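Local coordinates for cell division control protein 4 (Saccharomyces cerevisiae, PDB 3V7D) that recognises phosphorylated substrates such as the CDK inhibitor SIC1 for an SCF ubiquitin ligase, here as a piece holding its F-box and WD40 domains, at residues I22-F27 against S52-K57; I61-V66 against L93-N98. The protein carries 1 engineered substitution. All blocks are in the same frame, centred on the assembly; numbering follows the deposited sequence.

Interaction 1 of 2, residues I22-F27 against S52-K57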
ATOM      1  N   ILE B  22     -12.515   3.073  26.666  1.00 46.96           N
ATOM      2  CA  ILE B  22     -13.627   2.164  26.415  1.00 44.32           C
ATOM      3  C   ILE B  22     -14.544   2.663  25.298  1.00 36.89           C
ATOM      4  O   ILE B  22     -14.982   1.883  24.450  1.00 37.62           O
ATOM      5  CB  ILE B  22     -14.432   1.891  27.698  1.00 41.00           C
ATOM      6  CG1 ILE B  22     -13.527   1.242  28.745  1.00 41.25           C
ATOM      7  CG2 ILE B  22     -15.635   0.999  27.401  1.00 37.56           C
ATOM      8  CD1 ILE B  22     -14.249   0.848  30.011  1.00 47.15           C
ATOM      9  N   SER B  23     -14.827   3.961  25.286  1.00 34.41           N
ATOM     10  CA  SER B  23     -15.630   4.531  24.211  1.00 37.58           C
ATOM     11  C   SER B  23     -14.860   4.422  22.901  1.00 43.10           C
ATOM     12  O   SER B  23     -15.447   4.291  21.829  1.00 37.50           O
ATOM     13  CB  SER B  23     -15.981   5.990  24.501  1.00 37.43           C
ATOM     14  OG  SER B  23     -16.908   6.088  25.569  1.00 42.73           O
ATOM     15  N   LEU B  24     -13.536   4.465  23.004  1.00 47.68           N
ATOM     16  CA  LEU B  24     -12.670   4.325  21.844  1.00 51.61           C
ATOM     17  C   LEU B  24     -12.793   2.917  21.273  1.00 49.22           C
ATOM     18  O   LEU B  24     -12.812   2.717  20.060  1.00 48.83           O
ATOM     19  CB  LEU B  24     -11.221   4.592  22.237  1.00 55.76           C
ATOM     20  CG  LEU B  24     -10.413   5.271  21.143  1.00 66.36           C
ATOM     21  CD1 LEU B  24     -10.964   6.672  20.932  1.00 67.01           C
ATOM     22  CD2 LEU B  24      -8.935   5.300  21.497  1.00 70.29           C
ATOM     23  N   LYS B  25     -12.872   1.947  22.174  1.00 46.46           N
ATOM     24  CA  LYS B  25     -13.052   0.552  21.805  1.00 45.77           C
ATOM     25  C   LYS B  25     -14.350   0.367  21.012  1.00 43.32           C
ATOM     26  O   LYS B  25     -14.418  -0.429  20.074  1.00 45.98           O
ATOM     27  CB  LYS B  25     -13.057  -0.303  23.072  1.00 49.71           C
ATOM     28  CG  LYS B  25     -13.027  -1.795  22.834  1.00 57.20           C
ATOM     29  CD  LYS B  25     -12.846  -2.564  24.142  1.00 65.39           C
ATOM     30  CE  LYS B  25     -11.547  -2.194  24.852  1.00 69.34           C
ATOM     31  NZ  LYS B  25     -10.726  -3.400  25.163  1.00 73.17           N
ATOM     32  N   ILE B  26     -15.374   1.124  21.388  1.00 42.03           N
ATOM     33  CA  ILE B  26     -16.674   1.058  20.729  1.00 40.89           C
ATOM     34  C   ILE B  26     -16.588   1.566  19.290  1.00 43.87           C
ATOM     35  O   ILE B  26     -17.140   0.958  18.365  1.00 39.48           O
ATOM     36  CB  ILE B  26     -17.739   1.854  21.523  1.00 39.16           C
ATOM     37  CG1 ILE B  26     -17.991   1.193  22.885  1.00 40.84           C
ATOM     38  CG2 ILE B  26     -19.044   1.944  20.749  1.00 38.76           C
ATOM     39  CD1 ILE B  26     -18.920   1.980  23.802  1.00 37.93           C
ATOM     40  N   PHE B  27     -15.878   2.675  19.100  1.00 40.04           N
ATOM     41  CA  PHE B  27     -15.724   3.249  17.768  1.00 38.22           C
ATOM     42  C   PHE B  27     -14.879   2.372  16.844  1.00 37.44           C
ATOM     43  O   PHE B  27     -15.091   2.359  15.634  1.00 47.02           O
ATOM     44  CB  PHE B  27     -15.154   4.668  17.845  1.00 36.26           C
ATOM     45  CG  PHE B  27     -16.118   5.673  18.405  1.00 38.11           C
ATOM     46  CD1 PHE B  27     -17.319   5.932  17.759  1.00 38.18           C
ATOM     47  CD2 PHE B  27     -15.822   6.366  19.566  1.00 37.52           C
ATOM     48  CE1 PHE B  27     -18.214   6.859  18.267  1.00 35.38           C
ATOM     49  CE2 PHE B  27     -16.711   7.294  20.082  1.00 39.10           C
ATOM     50  CZ  PHE B  27     -17.907   7.541  19.431  1.00 36.81           C
ATOM     51  N   SER B  52      -8.395  10.659  19.050  1.00 42.35           N
ATOM     52  CA  SER B  52      -7.541   9.488  18.868  1.00 50.85           C
ATOM     53  C   SER B  52      -6.873   9.442  17.502  1.00 47.97           C
ATOM     54  O   SER B  52      -7.514   9.637  16.473  1.00 45.34           O
ATOM     55  CB  SER B  52      -8.331   8.199  19.092  1.00 51.70           C
ATOM     56  OG  SER B  52      -9.418   8.125  18.191  1.00 47.43           O
ATOM     57  N   THR B  53      -5.572   9.180  17.513  1.00 51.44           N
ATOM     58  CA  THR B  53      -4.826   8.929  16.295  1.00 47.04           C
ATOM     59  C   THR B  53      -5.118   7.508  15.840  1.00 43.94           C
ATOM     60  O   THR B  53      -5.379   7.260  14.663  1.00 48.30           O
ATOM     61  CB  THR B  53      -3.309   9.086  16.537  1.00 47.81           C
ATOM     62  OG1 THR B  53      -2.990  10.477  16.667  1.00 49.82           O
ATOM     63  CG2 THR B  53      -2.508   8.496  15.385  1.00 49.44           C
ATOM     64  N   SER B  54      -5.097   6.584  16.797  1.00 40.23           N
ATOM     65  CA  SER B  54      -5.209   5.159  16.515  1.00 43.03           C
ATOM     66  C   SER B  54      -6.468   4.802  15.731  1.00 42.97           C
ATOM     67  O   SER B  54      -6.431   3.945  14.851  1.00 50.97           O
ATOM     68  CB  SER B  54      -5.125   4.338  17.808  1.00 49.86           C
ATOM     69  OG  SER B  54      -6.224   4.605  18.664  1.00 58.09           O
ATOM     70  N   LEU B  55      -7.573   5.467  16.042  1.00 44.14           N
ATOM     71  CA  LEU B  55      -8.831   5.218  15.347  1.00 39.54           C
ATOM     72  C   LEU B  55      -8.663   5.376  13.839  1.00 39.76           C
ATOM     73  O   LEU B  55      -9.068   4.511  13.067  1.00 41.49           O
ATOM     74  CB  LEU B  55      -9.914   6.166  15.861  1.00 38.39           C
ATOM     75  CG  LEU B  55     -11.363   5.988  15.408  1.00 43.57           C
ATOM     76  CD1 LEU B  55     -12.285   6.522  16.481  1.00 46.38           C
ATOM     77  CD2 LEU B  55     -11.631   6.703  14.094  1.00 48.18           C
ATOM     78  N   TRP B  56      -8.063   6.488  13.427  1.00 44.52           N
ATOM     79  CA  TRP B  56      -7.892   6.787  12.010  1.00 42.06           C
ATOM     80  C   TRP B  56      -6.720   6.023  11.408  1.00 37.83           C
ATOM     81  O   TRP B  56      -6.727   5.703  10.221  1.00 36.72           O
ATOM     82  CB  TRP B  56      -7.754   8.296  11.797  1.00 45.36           C
ATOM     83  CG  TRP B  56      -8.988   8.999  12.232  1.00 40.49           C
ATOM     84  CD1 TRP B  56      -9.168   9.705  13.381  1.00 38.15           C
ATOM     85  CD2 TRP B  56     -10.245   9.006  11.551  1.00 33.33           C
ATOM     86  NE1 TRP B  56     -10.457  10.179  13.446  1.00 38.74           N
ATOM     87  CE2 TRP B  56     -11.138   9.761  12.335  1.00 33.70           C
ATOM     88  CE3 TRP B  56     -10.697   8.462  10.348  1.00 36.45           C
ATOM     89  CZ2 TRP B  56     -12.459   9.976  11.958  1.00 35.80           C
ATOM     90  CZ3 TRP B  56     -12.007   8.677   9.974  1.00 44.49           C
ATOM     91  CH2 TRP B  56     -12.874   9.432  10.775  1.00 42.55           C
ATOM     92  N   LYS B  57      -5.724   5.721  12.236  1.00 34.38           N
ATOM     93  CA  LYS B  57      -4.623   4.862  11.821  1.00 40.20           C
ATOM     94  C   LYS B  57      -5.149   3.481  11.439  1.00 37.47           C
ATOM     95  O   LYS B  57      -4.812   2.955  10.377  1.00 33.29           O
ATOM     96  CB  LYS B  57      -3.577   4.735  12.931  1.00 43.82           C
ATOM     97  CG  LYS B  57      -2.371   3.888  12.538  1.00 48.70           C
ATOM     98  CD  LYS B  57      -1.381   3.732  13.687  1.00 51.33           C
ATOM     99  CE  LYS B  57      -0.183   2.893  13.268  1.00 60.23           C
ATOM    100  NZ  LYS B  57       0.794   2.695  14.376  1.00 67.48           N
TER
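Leu24, on helix 20-27, reaches across to Ser52, just before helix 53-62, and Ser54 in its first turn. The Leu24 CB points at that segment, and each atom further out finds a partner. Leu24 CG lies 4.1 Å from Ser52 CB. The two branches fork against that methylene from one side: Leu24 CD1 also comes within 3.5 Å of Ser52 OG, while Leu24 CD2 sits 3.8 Å from Ser52 CB and 4.0 Å from Ser54 OG.

The second touching point is smaller and apolar. Leu55 carries CG anti to its backbone N (chi1 -173°), which sends CD1 to within 3.7 Å of Phe27 CB. The Phe27 ring leads off from there, packing on Ile48 and Ile49 of helix 43-49 and on Ser38 of helix 32-39, where Leu55 meets Ile35, so the two helices share a core with the rest of the F-box. Ile22 and Ile26 of helix 20-27 pack on apolar side chains of the other protein chain.

With 170 Å² buried and carbon facing carbon or hydroxyl, the contact rests on shape and exclusion of water, and the serine hydroxyls meet methyl groups rather than polar partners across it.

Interaction 2 of 2, residues I61-V66 against L93-N98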
ATOM      1  N   ILE B  61      -5.150   1.722   7.738  1.00 33.84           N
ATOM      2  CA  ILE B  61      -4.516   0.424   7.562  1.00 33.88           C
ATOM      3  C   ILE B  61      -5.515  -0.616   7.055  1.00 36.25           C
ATOM      4  O   ILE B  61      -5.191  -1.418   6.181  1.00 39.39           O
ATOM      5  CB  ILE B  61      -3.861  -0.065   8.866  1.00 36.00           C
ATOM      6  CG1 ILE B  61      -2.662   0.815   9.215  1.00 37.57           C
ATOM      7  CG2 ILE B  61      -3.422  -1.525   8.751  1.00 34.48           C
ATOM      8  CD1 ILE B  61      -2.041   0.480  10.560  1.00 35.26           C
ATOM      9  N   SER B  62      -6.734  -0.587   7.588  1.00 35.07           N
ATOM     10  CA  SER B  62      -7.726  -1.608   7.246  1.00 40.77           C
ATOM     11  C   SER B  62      -8.198  -1.505   5.795  1.00 37.66           C
ATOM     12  O   SER B  62      -8.653  -2.489   5.221  1.00 43.63           O
ATOM     13  CB  SER B  62      -8.924  -1.563   8.202  1.00 38.95           C
ATOM     14  OG  SER B  62      -9.677  -0.372   8.030  1.00 43.71           O
ATOM     15  N   GLU B  63      -8.088  -0.317   5.209  1.00 29.53           N
ATOM     16  CA  GLU B  63      -8.465  -0.125   3.815  1.00 31.99           C
ATOM     17  C   GLU B  63      -7.253  -0.198   2.880  1.00 35.06           C
ATOM     18  O   GLU B  63      -7.358   0.123   1.693  1.00 29.57           O
ATOM     19  CB  GLU B  63      -9.183   1.217   3.635  1.00 30.22           C
ATOM     20  CG  GLU B  63     -10.526   1.310   4.350  1.00 38.28           C
ATOM     21  CD  GLU B  63     -11.590   0.420   3.731  1.00 43.24           C
ATOM     22  OE1 GLU B  63     -11.523   0.172   2.512  1.00 43.70           O
ATOM     23  OE2 GLU B  63     -12.498  -0.028   4.460  1.00 50.65           O
ATOM     24  N   ASN B  64      -6.113  -0.619   3.424  1.00 33.09           N
ATOM     25  CA  ASN B  64      -4.857  -0.678   2.674  1.00 35.14           C
ATOM     26  C   ASN B  64      -4.454   0.646   2.038  1.00 36.23           C
ATOM     27  O   ASN B  64      -3.897   0.663   0.941  1.00 36.62           O
ATOM     28  CB  ASN B  64      -4.913  -1.740   1.578  1.00 35.76           C
ATOM     29  CG  ASN B  64      -5.401  -3.071   2.082  1.00 36.51           C
ATOM     30  OD1 ASN B  64      -6.266  -3.697   1.468  1.00 45.57           O
ATOM     31  ND2 ASN B  64      -4.851  -3.516   3.202  1.00 32.77           N
ATOM     32  N   PHE B  65      -4.743   1.753   2.709  1.00 32.98           N
ATOM     33  CA  PHE B  65      -4.287   3.047   2.217  1.00 36.97           C
ATOM     34  C   PHE B  65      -2.872   3.323   2.710  1.00 39.86           C
ATOM     35  O   PHE B  65      -2.178   4.189   2.185  1.00 40.99           O
ATOM     36  CB  PHE B  65      -5.241   4.162   2.648  1.00 30.50           C
ATOM     37  CG  PHE B  65      -6.604   4.068   2.018  1.00 34.28           C
ATOM     38  CD1 PHE B  65      -6.746   3.661   0.703  1.00 31.80           C
ATOM     39  CD2 PHE B  65      -7.742   4.382   2.747  1.00 37.63           C
ATOM     40  CE1 PHE B  65      -8.000   3.571   0.122  1.00 31.82           C
ATOM     41  CE2 PHE B  65      -8.996   4.298   2.171  1.00 34.55           C
ATOM     42  CZ  PHE B  65      -9.124   3.886   0.857  1.00 30.64           C
ATOM     43  N   VAL B  66      -2.450   2.576   3.724  1.00 41.44           N
ATOM     44  CA  VAL B  66      -1.107   2.707   4.269  1.00 36.24           C
ATOM     45  C   VAL B  66      -0.747   1.425   5.001  1.00 35.37           C
ATOM     46  O   VAL B  66      -1.628   0.673   5.414  1.00 41.09           O
ATOM     47  CB  VAL B  66      -1.003   3.908   5.238  1.00 37.13           C
ATOM     48  CG1 VAL B  66      -1.562   3.547   6.613  1.00 33.68           C
ATOM     49  CG2 VAL B  66       0.435   4.384   5.357  1.00 35.20           C
ATOM     50  N   LEU B  93      -8.869  13.443   7.344  1.00 27.74           N
ATOM     51  CA  LEU B  93      -8.998  14.034   6.013  1.00 36.34           C
ATOM     52  C   LEU B  93      -8.364  13.149   4.938  1.00 37.75           C
ATOM     53  O   LEU B  93      -8.904  13.000   3.842  1.00 37.83           O
ATOM     54  CB  LEU B  93      -8.397  15.441   5.969  1.00 35.71           C
ATOM     55  CG  LEU B  93      -9.109  16.538   6.778  1.00 49.87           C
ATOM     56  CD1 LEU B  93      -8.812  17.910   6.184  1.00 56.74           C
ATOM     57  CD2 LEU B  93     -10.618  16.311   6.884  1.00 44.43           C
ATOM     58  N   SER B  94      -7.215  12.566   5.260  1.00 30.91           N
ATOM     59  CA  SER B  94      -6.553  11.643   4.355  1.00 30.02           C
ATOM     60  C   SER B  94      -7.462  10.449   4.092  1.00 33.71           C
ATOM     61  O   SER B  94      -7.603  10.005   2.953  1.00 31.13           O
ATOM     62  CB  SER B  94      -5.227  11.166   4.952  1.00 34.04           C
ATOM     63  OG  SER B  94      -4.578  10.243   4.094  1.00 37.65           O
ATOM     64  N   PHE B  95      -8.091   9.938   5.146  1.00 26.14           N
ATOM     65  CA  PHE B  95      -8.916   8.751   4.996  1.00 31.63           C
ATOM     66  C   PHE B  95     -10.127   9.026   4.115  1.00 33.87           C
ATOM     67  O   PHE B  95     -10.462   8.226   3.237  1.00 32.04           O
ATOM     68  CB  PHE B  95      -9.381   8.201   6.344  1.00 28.13           C
ATOM     69  CG  PHE B  95     -10.250   6.993   6.207  1.00 34.02           C
ATOM     70  CD1 PHE B  95      -9.686   5.727   6.124  1.00 29.54           C
ATOM     71  CD2 PHE B  95     -11.627   7.121   6.118  1.00 30.12           C
ATOM     72  CE1 PHE B  95     -10.481   4.617   5.971  1.00 31.98           C
ATOM     73  CE2 PHE B  95     -12.426   6.015   5.963  1.00 33.57           C
ATOM     74  CZ  PHE B  95     -11.854   4.758   5.890  1.00 36.41           C
ATOM     75  N   LEU B  96     -10.786  10.152   4.364  1.00 29.37           N
ATOM     76  CA  LEU B  96     -11.992  10.511   3.628  1.00 34.06           C
ATOM     77  C   LEU B  96     -11.697  10.705   2.147  1.00 35.28           C
ATOM     78  O   LEU B  96     -12.461  10.258   1.294  1.00 39.69           O
ATOM     79  CB  LEU B  96     -12.638  11.766   4.219  1.00 34.83           C
ATOM     80  CG  LEU B  96     -13.298  11.564   5.588  1.00 39.57           C
ATOM     81  CD1 LEU B  96     -13.811  12.881   6.148  1.00 35.88           C
ATOM     82  CD2 LEU B  96     -14.428  10.545   5.489  1.00 42.24           C
ATOM     83  N   GLU B  97     -10.585  11.363   1.848  1.00 34.30           N
ATOM     84  CA  GLU B  97     -10.169  11.553   0.464  1.00 37.40           C
ATOM     85  C   GLU B  97      -9.872  10.207  -0.202  1.00 34.64           C
ATOM     86  O   GLU B  97     -10.330   9.940  -1.316  1.00 34.73           O
ATOM     87  CB  GLU B  97      -8.951  12.481   0.375  1.00 36.25           C
ATOM     88  CG  GLU B  97      -8.396  12.612  -1.036  1.00 50.81           C
ATOM     89  CD  GLU B  97      -7.382  13.737  -1.183  1.00 65.08           C
ATOM     90  OE1 GLU B  97      -6.685  14.058  -0.198  1.00 69.73           O
ATOM     91  OE2 GLU B  97      -7.287  14.303  -2.292  1.00 72.39           O
ATOM     92  N   ASN B  98      -9.126   9.355   0.490  1.00 29.37           N
ATOM     93  CA  ASN B  98      -8.782   8.044  -0.052  1.00 28.75           C
ATOM     94  C   ASN B  98      -9.982   7.122  -0.245  1.00 30.78           C
ATOM     95  O   ASN B  98     -10.033   6.359  -1.204  1.00 31.61           O
ATOM     96  CB  ASN B  98      -7.719   7.355   0.808  1.00 27.19           C
ATOM     97  CG  ASN B  98      -6.330   7.903   0.559  1.00 39.06           C
ATOM     98  OD1 ASN B  98      -5.672   8.408   1.470  1.00 44.34           O
ATOM     99  ND2 ASN B  98      -5.878   7.816  -0.687  1.00 45.48           N
TER
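A Schellman motif closes helix 53-62, and the residues that leave it, Glu63 and Phe65, pack on Phe95 and Asn98 of the long helix 87-106. The geometric evidence is Asn64, the C-prime residue with positive phi (55°): its N bonds to Ile61 O, and Phe65 N reaches back to Leu60 O. The turn leaves Phe65 with its ring against helix 87-106.

Asn98 lays its CB over one face of that ring as a CH-pi contact, 3.4 Å from the centroid and 7° off the normal, almost straight above the centre. The backbone of the same residue takes part as well, since Asn98 O lies 3.3 Å from Phe65 CZ. On the opposite face, nearer the rim, sits CB of Glu63, so the ring is sandwiched between an aliphatic carbon of its own segment and one of the helix.

In the helical part of the chain that adjoins the WD40 propeller, Phe95 supplies the second aromatic ring. Phe65 turns its edge to the Phe95 face in an offset edge-to-face pair, centroids 5.9 Å apart and planes at 67°. Phe95 CG is anti to its backbone N, which carries the ring out to this meeting point, where Phe95 CE1 is 4.1 Å from Phe65 CE2. The same carbon, at the ring's edge, meets Glu63 CG at 3.7 Å.

Glu63 bends at chi2, about its CB-CG bond, and its carboxylate is engaged by Arg420 in a salt bridge from OE1, while Glu63 O accepts a hydrogen bond from Asn404 ND2. Both partners belong to the propeller, and Phe65 also touches Asn404.

Interactions 1 and 2 use the two ends of helix 53-62: its N-terminal end meets helix 20-27, and the turn closing its C-terminal end meets the middle of helix 87-106. Their centres are 15 Å apart, and they follow one another along the chain, the first closing before the second opens. They also touch directly, Trp56 CZ3 lying 4.2 Å from Phe95 CD2 in apolar packing. The centre of interaction 1, within the F-box, is about 32 Å, and that of interaction 2 about 19 Å, from the centre of the chain. Interaction 2 also has propeller partners, consistent with packing that runs from the F-box helices to the propeller.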